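Local atomic coordinates of N-formylglutamate amidohydrolase (Ralstonia eutropha, PDB entry 2Q7S), a protein that binds a zinc ion and probably acts as a hydrolase of the N-formylglutamate amidohydrolase family. Residues 82-87 / 146-151; 165-170 / 202-207; 177-180 / 185-188; 256-259 / 264-267. One frame throughout, in Å; residues are numbered along the deposited sequence.

The four contacts show how a fold built round a seven-stranded mixed sheet places loops near a metal site. Along the chain, contact 1 is complete before contact 2 begins, contact 3 falls within the stretch of chain that contact 2 spans, and contact 4 comes last. Helix 134-163, used by contact 1, runs on into strand 166-174, used by contact 2. Their centres lie about 20 Å apart, yet they touch through a probable hydrogen bond between Asn85 ND2 and Asn170 OD1 (2.9 Å). Contacts 3 and 4 approach to about 5 Å between nearest atoms. Contacts 1 and 4 lie on opposite sides of the chain's centre, each with a side chain about 9 Å from the zinc (Pro84 and Tyr256); contact 3 lies away from it.

Contact 1: 82-87 / 146-151; sequences IDPNRM and RPYHAA
Pro84 and Tyr148 meet at about a right angle, the proline riding over one face of the phenol ring. Its CG stands 4.3 Å from the centroid of the Tyr148 ring and 16° off the normal, a CH-pi contact, while Pro84 CB comes closest at the rim, 3.5 Å from Tyr148 CD2. With chi1 at -178°, Tyr148 CG lies opposite the backbone nitrogen, and the ring reaches from the helix toward the loop. His149, the next residue, meets the backbone of the same proline: its NE2 donates to Pro84 O, which lies at the edge of the imidazole but tilted from its plane, with an N-H...O angle of 139°. The modelled separation of 2.5 Å between His149 NE2 and Pro84 O is unusually short, and its exact value is doubtful. Pro84 belongs to a type I beta turn from Asp83 to Arg86, and Asp83 OD1 adds an Asx turn by accepting from Asn85 N (2.9 Å). The same carboxylate oxygen is hydrogen-bonded to His32, a zinc ligand, making Asp83 a second-shell residue. Tyr148 OH bonds to Asp29. His149 stacks on Tyr145 and touches Leu233, so the 82-87 loop is held on helix 134-163, with strand 71-75 and helix 233-237 alongside.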
# COMPACT_ATOMS: atom_id res chain seq x y z
N ILE A 82 -1.67 10.12 -8.29
CA ILE A 82 -0.76 9.16 -8.85
C ILE A 82 -0.55 8.06 -7.84
O ILE A 82 -0.50 8.31 -6.64
CB ILE A 82 0.55 9.80 -9.32
CG1 ILE A 82 1.42 8.78 -10.06
CG2 ILE A 82 1.27 10.54 -8.19
CD1 ILE A 82 2.64 9.45 -10.84
N ASP A 83 -0.50 6.83 -8.32
CA ASP A 83 -0.53 5.65 -7.45
C ASP A 83 0.87 5.07 -7.36
O ASP A 83 1.30 4.41 -8.30
CB ASP A 83 -1.45 4.60 -8.04
CG ASP A 83 -1.64 3.43 -7.13
OD1 ASP A 83 -0.80 3.21 -6.22
OD2 ASP A 83 -2.66 2.73 -7.32
N PRO A 84 1.55 5.26 -6.20
CA PRO A 84 2.90 4.71 -6.10
C PRO A 84 3.04 3.19 -6.14
O PRO A 84 4.17 2.74 -6.26
CB PRO A 84 3.41 5.23 -4.75
CG PRO A 84 2.40 6.15 -4.24
CD PRO A 84 1.15 5.93 -4.95
N ASN A 85 1.94 2.44 -5.99
CA ASN A 85 1.98 0.98 -6.04
C ASN A 85 1.85 0.46 -7.42
O ASN A 85 1.63 -0.74 -7.62
CB ASN A 85 0.87 0.35 -5.16
CG ASN A 85 1.45 -0.51 -4.05
OD1 ASN A 85 2.58 -0.29 -3.63
ND2 ASN A 85 0.72 -1.53 -3.66
N ARG A 86 1.86 1.35 -8.41
CA ARG A 86 1.84 0.87 -9.80
C ARG A 86 3.21 1.13 -10.35
O ARG A 86 3.94 1.98 -9.84
CB ARG A 86 0.76 1.59 -10.61
CG ARG A 86 -0.67 1.38 -10.09
CD ARG A 86 -1.12 -0.09 -10.06
NE ARG A 86 -2.48 -0.25 -9.59
CZ ARG A 86 -2.87 -0.45 -8.32
NH1 ARG A 86 -2.01 -0.50 -7.29
NH2 ARG A 86 -4.17 -0.58 -8.04
N MSE A 87 3.52 0.42 -11.42
CA MSE A 87 4.72 0.66 -12.19
C MSE A 87 4.51 1.86 -13.08
O MSE A 87 3.41 2.25 -13.44
CB MSE A 87 5.04 -0.58 -13.06
CG MSE A 87 5.14 -1.85 -12.30
SE MSE A 87 6.77 -1.85 -11.23
CE MSE A 87 6.25 -1.51 -9.42
N ARG A 146 8.49 9.61 -7.81
CA ARG A 146 9.92 9.32 -7.74
C ARG A 146 10.49 9.54 -6.33
O ARG A 146 11.23 8.71 -5.84
CB ARG A 146 10.68 10.11 -8.80
CG ARG A 146 10.43 9.63 -10.27
CD ARG A 146 11.51 10.20 -11.20
NE ARG A 146 11.07 10.23 -12.57
CZ ARG A 146 11.16 9.21 -13.42
NH1 ARG A 146 11.64 8.06 -13.03
NH2 ARG A 146 10.73 9.36 -14.66
N PRO A 147 10.18 10.67 -5.68
CA PRO A 147 10.59 10.83 -4.28
C PRO A 147 10.10 9.76 -3.35
O PRO A 147 10.88 9.26 -2.53
CB PRO A 147 10.00 12.19 -3.90
CG PRO A 147 9.92 12.89 -5.12
CD PRO A 147 9.52 11.89 -6.15
N TYR A 148 8.80 9.42 -3.44
CA TYR A 148 8.25 8.35 -2.66
C TYR A 148 9.04 7.08 -2.90
O TYR A 148 9.51 6.42 -1.95
CB TYR A 148 6.77 8.13 -2.99
CG TYR A 148 6.13 7.03 -2.15
CD1 TYR A 148 5.54 7.32 -0.93
CD2 TYR A 148 6.15 5.70 -2.57
CE1 TYR A 148 4.98 6.32 -0.15
CE2 TYR A 148 5.54 4.71 -1.81
CZ TYR A 148 4.99 5.03 -0.58
OH TYR A 148 4.39 4.06 0.21
N HIS A 149 9.20 6.69 -4.17
CA HIS A 149 9.92 5.44 -4.45
C HIS A 149 11.41 5.45 -4.12
O HIS A 149 11.94 4.45 -3.57
CB HIS A 149 9.62 4.90 -5.85
CG HIS A 149 8.50 3.92 -5.81
ND1 HIS A 149 8.71 2.57 -5.66
CD2 HIS A 149 7.16 4.11 -5.68
CE1 HIS A 149 7.54 1.96 -5.50
NE2 HIS A 149 6.59 2.88 -5.49
N ALA A 150 12.09 6.57 -4.35
CA ALA A 150 13.48 6.72 -3.85
C ALA A 150 13.59 6.48 -2.31
O ALA A 150 14.54 5.83 -1.85
CB ALA A 150 14.08 8.08 -4.22
N ALA A 151 12.60 6.95 -1.56
CA ALA A 151 12.61 6.83 -0.07
C ALA A 151 12.44 5.36 0.27
O ALA A 151 13.15 4.87 1.14
CB ALA A 151 11.50 7.64 0.58

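Contact 2: 165-170 / 202-207; sequences AVWHLN and TCEPGL
Trp167, on a strand inside the mixed sheet of this alpha/beta fold, reaches Glu204 and Leu207 at the N-terminal end of helix 205-217. The polar part is a hydrogen bond from the indole: Trp167 NE1 donates to Glu204 OE2 over 3.1 Å, with an N-H...O angle of 156°. The oxygen sits near the indole plane, is met on its anti side, and belongs to a carboxylate turned almost perpendicular to the ring (86°). Glu204 OE2 has a second and stronger partner in Tyr285 OH of helix 267-289, so a single carboxylate oxygen ties a strand and two helices together. The other oxygen serves the helix end: Glu204 occupies the N-cap, and its OE1 takes a weak capping bond from Gly206 N (3.3 Å). Chi1 of 55° and a bend at chi2 turn the carboxylate back toward the helix start, within reach of Gly206 N. The apolar part belongs to Leu207, which comes obliquely to the indole; the indole also touches Tyr285 and Val286 of helix 267-289. Leu207 CD2 presses on the pyrrole side, 3.4 Å from Trp167 CD1, and the same methyl, Leu207 CD2, lies a looser 4.5 Å from Leu169 CD2.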
# COMPACT_ATOMS: atom_id res chain seq x y z
N ALA A 165 19.32 -9.03 5.31
CA ALA A 165 17.98 -9.48 5.05
C ALA A 165 17.08 -8.25 5.16
O ALA A 165 17.46 -7.25 5.76
CB ALA A 165 17.57 -10.52 6.06
N VAL A 166 15.88 -8.35 4.60
CA VAL A 166 14.88 -7.33 4.78
C VAL A 166 13.47 -7.96 4.68
O VAL A 166 13.20 -8.93 3.95
CB VAL A 166 15.07 -6.17 3.74
CG1 VAL A 166 14.87 -6.67 2.31
CG2 VAL A 166 14.18 -4.97 4.06
N TRP A 167 12.57 -7.39 5.44
CA TRP A 167 11.15 -7.76 5.43
C TRP A 167 10.37 -6.49 5.19
O TRP A 167 10.42 -5.55 6.00
CB TRP A 167 10.75 -8.42 6.75
CG TRP A 167 11.29 -9.83 6.94
CD1 TRP A 167 10.65 -10.99 6.66
CD2 TRP A 167 12.59 -10.19 7.43
NE1 TRP A 167 11.45 -12.06 6.96
CE2 TRP A 167 12.65 -11.60 7.43
CE3 TRP A 167 13.71 -9.46 7.85
CZ2 TRP A 167 13.78 -12.29 7.82
CZ3 TRP A 167 14.83 -10.15 8.26
CH2 TRP A 167 14.86 -11.56 8.24
N HIS A 168 9.73 -6.43 4.01
CA HIS A 168 8.95 -5.30 3.57
C HIS A 168 7.44 -5.62 3.71
O HIS A 168 7.01 -6.65 3.25
CB HIS A 168 9.29 -5.04 2.12
CG HIS A 168 8.35 -4.09 1.46
ND1 HIS A 168 7.73 -4.37 0.27
CD2 HIS A 168 7.92 -2.87 1.84
CE1 HIS A 168 6.98 -3.34 -0.08
NE2 HIS A 168 7.08 -2.41 0.86
N LEU A 169 6.68 -4.73 4.37
CA LEU A 169 5.20 -4.80 4.43
C LEU A 169 4.63 -3.63 3.61
O LEU A 169 4.95 -2.48 3.83
CB LEU A 169 4.67 -4.79 5.85
CG LEU A 169 5.22 -5.79 6.88
CD1 LEU A 169 4.53 -5.67 8.26
CD2 LEU A 169 5.15 -7.23 6.35
N ASN A 170 3.80 -3.96 2.64
CA ASN A 170 3.06 -3.03 1.80
C ASN A 170 1.61 -2.97 2.34
O ASN A 170 0.89 -3.97 2.34
CB ASN A 170 3.15 -3.57 0.34
CG ASN A 170 2.61 -2.61 -0.68
OD1 ASN A 170 1.60 -2.90 -1.32
ND2 ASN A 170 3.27 -1.49 -0.86
N THR A 202 6.96 -14.34 -2.59
CA THR A 202 7.68 -13.09 -2.30
C THR A 202 8.09 -12.90 -0.86
O THR A 202 8.87 -11.98 -0.54
CB THR A 202 6.80 -11.89 -2.63
OG1 THR A 202 5.65 -11.93 -1.77
CG2 THR A 202 6.41 -11.91 -4.12
N CYS A 203 7.54 -13.72 0.01
CA CYS A 203 7.87 -13.73 1.43
C CYS A 203 8.18 -15.17 1.90
O CYS A 203 7.51 -16.15 1.54
CB CYS A 203 6.70 -13.20 2.22
SG CYS A 203 7.09 -12.72 3.88
N GLU A 204 9.20 -15.28 2.74
CA GLU A 204 9.49 -16.53 3.36
C GLU A 204 8.28 -16.92 4.22
O GLU A 204 7.62 -16.08 4.86
CB GLU A 204 10.79 -16.43 4.14
CG GLU A 204 10.82 -15.33 5.16
CD GLU A 204 10.45 -15.76 6.52
OE1 GLU A 204 10.44 -16.96 6.78
OE2 GLU A 204 10.16 -14.87 7.35
N PRO A 205 7.92 -18.21 4.19
CA PRO A 205 6.64 -18.62 4.72
C PRO A 205 6.42 -18.39 6.21
O PRO A 205 5.27 -18.26 6.63
CB PRO A 205 6.60 -20.13 4.40
CG PRO A 205 8.01 -20.51 4.22
CD PRO A 205 8.66 -19.33 3.58
N GLY A 206 7.46 -18.42 7.02
CA GLY A 206 7.32 -18.32 8.47
C GLY A 206 6.67 -16.99 8.88
O GLY A 206 5.90 -16.95 9.84
N LEU A 207 6.96 -15.92 8.16
CA LEU A 207 6.36 -14.63 8.48
C LEU A 207 4.89 -14.54 8.11
O LEU A 207 4.10 -13.97 8.86
CB LEU A 207 7.13 -13.46 7.88
CG LEU A 207 6.54 -12.06 8.22
CD1 LEU A 207 6.48 -11.80 9.73
CD2 LEU A 207 7.32 -10.96 7.54

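Contact 3: 177-180 / 185-188; sequences NAYE and QSPR
In the connection that follows the short helix 178-181, the chain turns back and sets Ser186 over the ring of Tyr179. The serine comes down on one face close to the middle: Ser186 CB lies 3.4 Å from the centroid of the Tyr179 ring and only 10° off its normal, a well-centred CH-pi contact. Its hydroxyl leans toward the phenol end, with Ser186 OG 3.4 Å from Tyr179 CZ. Beyond the serine, the backbone carbonyl of Arg188 reaches the same ring obliquely, Arg188 O lying 3.4 Å from Tyr179 CE2.

The position of the hydroxyl follows from its torsion. OG of Ser186 stands opposite the backbone nitrogen (chi1 -180°), which brings it within hydrogen-bonding distance of the carbonyl two residues on; Ser186 OG donates to Arg188 O over 2.7 Å, in the carbonyl plane and on a lone pair. This bond links the serine hydroxyl to the very carbonyl oxygen that meets the ring.

The contact thus joins a one-turn helix to the loop leading to strand 193-196, at the surface and far from the zinc. At the start of that helix Asn177 holds the N-cap position without making a capping bond; its ND2 instead donates to Glu180 OE1 (3.1 Å), reaching the carboxylate on its anti side, and its OD1 bonds to Arg181. The Tyr179 side chain also touches Ile184, Leu190 and Pro227, and its hydroxyl is hydrogen-bonded to Asp226 OD1.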
# COMPACT_ATOMS: atom_id res chain seq x y z
N ASN A 177 -16.93 -4.13 -0.57
CA ASN A 177 -17.28 -4.68 -1.86
C ASN A 177 -16.08 -4.82 -2.80
O ASN A 177 -16.24 -4.71 -4.00
CB ASN A 177 -18.42 -3.86 -2.50
CG ASN A 177 -18.01 -2.45 -2.86
OD1 ASN A 177 -16.91 -2.01 -2.57
ND2 ASN A 177 -18.92 -1.74 -3.51
N ALA A 178 -14.89 -5.08 -2.26
CA ALA A 178 -13.71 -5.27 -3.11
C ALA A 178 -13.89 -6.34 -4.21
O ALA A 178 -13.33 -6.20 -5.29
CB ALA A 178 -12.52 -5.59 -2.29
N TYR A 179 -14.68 -7.39 -3.94
CA TYR A 179 -14.94 -8.44 -4.92
C TYR A 179 -15.78 -7.91 -6.11
O TYR A 179 -15.49 -8.22 -7.26
CB TYR A 179 -15.67 -9.64 -4.28
CG TYR A 179 -14.80 -10.66 -3.52
CD1 TYR A 179 -13.68 -11.25 -4.12
CD2 TYR A 179 -15.14 -11.06 -2.24
CE1 TYR A 179 -12.91 -12.17 -3.44
CE2 TYR A 179 -14.37 -12.01 -1.55
CZ TYR A 179 -13.27 -12.55 -2.16
OH TYR A 179 -12.50 -13.50 -1.52
N GLU A 180 -16.81 -7.13 -5.80
CA GLU A 180 -17.68 -6.50 -6.80
C GLU A 180 -16.90 -5.52 -7.69
O GLU A 180 -17.04 -5.53 -8.91
CB GLU A 180 -18.82 -5.78 -6.06
CG GLU A 180 -19.71 -4.86 -6.88
CD GLU A 180 -20.93 -4.33 -6.07
OE1 GLU A 180 -20.74 -3.84 -4.94
OE2 GLU A 180 -22.07 -4.42 -6.58
N GLN A 185 -16.66 -13.00 -8.56
CA GLN A 185 -17.80 -13.54 -7.80
C GLN A 185 -17.21 -14.59 -6.89
O GLN A 185 -16.78 -15.64 -7.35
CB GLN A 185 -18.87 -14.15 -8.72
CG GLN A 185 -20.09 -14.70 -7.99
N SER A 186 -17.15 -14.29 -5.60
CA SER A 186 -16.56 -15.21 -4.64
C SER A 186 -17.63 -15.98 -3.90
O SER A 186 -18.58 -15.39 -3.40
CB SER A 186 -15.73 -14.43 -3.64
OG SER A 186 -15.14 -15.30 -2.70
N PRO A 187 -17.48 -17.32 -3.79
CA PRO A 187 -18.37 -18.11 -2.94
C PRO A 187 -18.07 -17.91 -1.45
O PRO A 187 -18.77 -18.46 -0.62
CB PRO A 187 -18.06 -19.54 -3.35
CG PRO A 187 -16.64 -19.51 -3.74
CD PRO A 187 -16.45 -18.18 -4.42
N ARG A 188 -17.00 -17.17 -1.15
CA ARG A 188 -16.56 -16.82 0.20
C ARG A 188 -16.69 -15.33 0.49
O ARG A 188 -16.32 -14.51 -0.35
CB ARG A 188 -15.06 -17.11 0.34
CG ARG A 188 -14.67 -18.52 0.06
CD ARG A 188 -13.15 -18.70 -0.04
NE ARG A 188 -12.89 -20.09 -0.42
CZ ARG A 188 -13.05 -20.56 -1.65
NH1 ARG A 188 -13.43 -19.76 -2.64
NH2 ARG A 188 -12.81 -21.84 -1.89

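Contact 4: 256-259 / 264-267; sequences YMEE and RNEG
Tyr256 and Asn265 flank a small antiparallel hairpin, strands 257-258 and 263-264, that leads into helix 267-289. Met257 (a selenomethionine) and Arg264 form a non-hydrogen-bonded pair, their CA atoms 4.2 Å apart and their side chains diverging. Beside that pair, Asn265 N is satisfied by Tyr256 O at 2.7 Å, in a nearly straight bond (175° at the hydrogen) that meets the oxygen from above the carbonyl plane. Tyr256 O also receives a CA-H...O contact from Arg264 CA (3.4 Å).

The asparagine side chain uses both ends. Its ND2 donates to Glu258 OE2 over 3.2 Å, with the oxygen close to the amide plane but the nitrogen above the carboxylate plane, and also bonds to Pro254 O. Glu258, bent at chi2, crosses Asn265 at about a right angle to reach it. Chi1 of 69° sets the Asn265 amide between its own backbone N and carbonyl carbon, from where OD1 accepts from Gly267 N (2.9 Å), capping the approach to the helix. The phenol of Tyr256 points toward the zinc region, where its OH bonds to Thr56 O and Ser173 OG, near the metal ligand Asp55. One approach is between two acceptors, with no bond: Asn265 OD1 lies 3.1 Å from Tyr256 O.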
# COMPACT_ATOMS: atom_id res chain seq x y z
N TYR A 256 -12.33 -0.22 10.82
CA TYR A 256 -11.76 0.96 11.47
C TYR A 256 -12.34 2.31 11.08
O TYR A 256 -12.17 3.26 11.83
CB TYR A 256 -10.23 0.97 11.26
CG TYR A 256 -9.76 1.29 9.87
CD1 TYR A 256 -9.57 0.28 8.94
CD2 TYR A 256 -9.49 2.59 9.51
CE1 TYR A 256 -9.09 0.58 7.68
CE2 TYR A 256 -9.05 2.90 8.25
CZ TYR A 256 -8.83 1.88 7.33
OH TYR A 256 -8.36 2.20 6.07
N MSE A 257 -13.05 2.40 9.96
CA MSE A 257 -13.63 3.66 9.51
C MSE A 257 -15.01 3.48 8.92
O MSE A 257 -15.41 2.35 8.57
CB MSE A 257 -12.74 4.34 8.48
CG MSE A 257 -12.43 3.46 7.34
SE MSE A 257 -11.45 4.29 5.86
CE MSE A 257 -12.81 4.48 4.52
N GLU A 258 -15.69 4.60 8.79
CA GLU A 258 -16.98 4.67 8.10
C GLU A 258 -16.72 5.02 6.65
O GLU A 258 -16.20 6.09 6.33
CB GLU A 258 -17.88 5.71 8.74
CG GLU A 258 -18.25 5.39 10.16
CD GLU A 258 -19.04 4.10 10.25
OE1 GLU A 258 -20.02 3.97 9.48
OE2 GLU A 258 -18.70 3.22 11.07
N GLU A 259 -17.05 4.09 5.76
CA GLU A 259 -16.67 4.23 4.35
C GLU A 259 -17.24 5.47 3.67
O GLU A 259 -16.60 6.05 2.79
CB GLU A 259 -16.99 2.94 3.58
CG GLU A 259 -16.18 1.70 4.09
CD GLU A 259 -15.91 0.69 2.98
OE1 GLU A 259 -15.15 1.09 2.06
OE2 GLU A 259 -16.48 -0.46 3.01
N ARG A 264 -12.75 7.71 11.29
CA ARG A 264 -12.43 6.62 12.22
C ARG A 264 -13.68 6.25 12.98
O ARG A 264 -14.43 7.14 13.44
CB ARG A 264 -11.34 7.01 13.21
CG ARG A 264 -10.01 7.38 12.55
CD ARG A 264 -9.00 7.88 13.57
NE ARG A 264 -7.76 8.25 12.88
CZ ARG A 264 -6.57 8.37 13.44
NH1 ARG A 264 -6.36 8.14 14.73
NH2 ARG A 264 -5.55 8.70 12.66
N ASN A 265 -13.92 4.94 13.11
CA ASN A 265 -15.03 4.43 13.91
C ASN A 265 -14.54 3.80 15.20
O ASN A 265 -13.38 3.94 15.56
CB ASN A 265 -15.98 3.52 13.07
CG ASN A 265 -15.38 2.19 12.65
OD1 ASN A 265 -14.43 1.68 13.24
ND2 ASN A 265 -15.99 1.59 11.63
N GLU A 266 -15.45 3.16 15.93
CA GLU A 266 -15.16 2.57 17.23
C GLU A 266 -14.12 1.42 17.15
O GLU A 266 -13.41 1.15 18.12
CB GLU A 266 -16.46 2.09 17.87
CG GLU A 266 -17.19 1.02 17.05
N GLY A 267 -14.01 0.78 15.98
CA GLY A 267 -13.05 -0.28 15.76
C GLY A 267 -11.64 0.25 15.53
O GLY A 267 -10.68 -0.52 15.67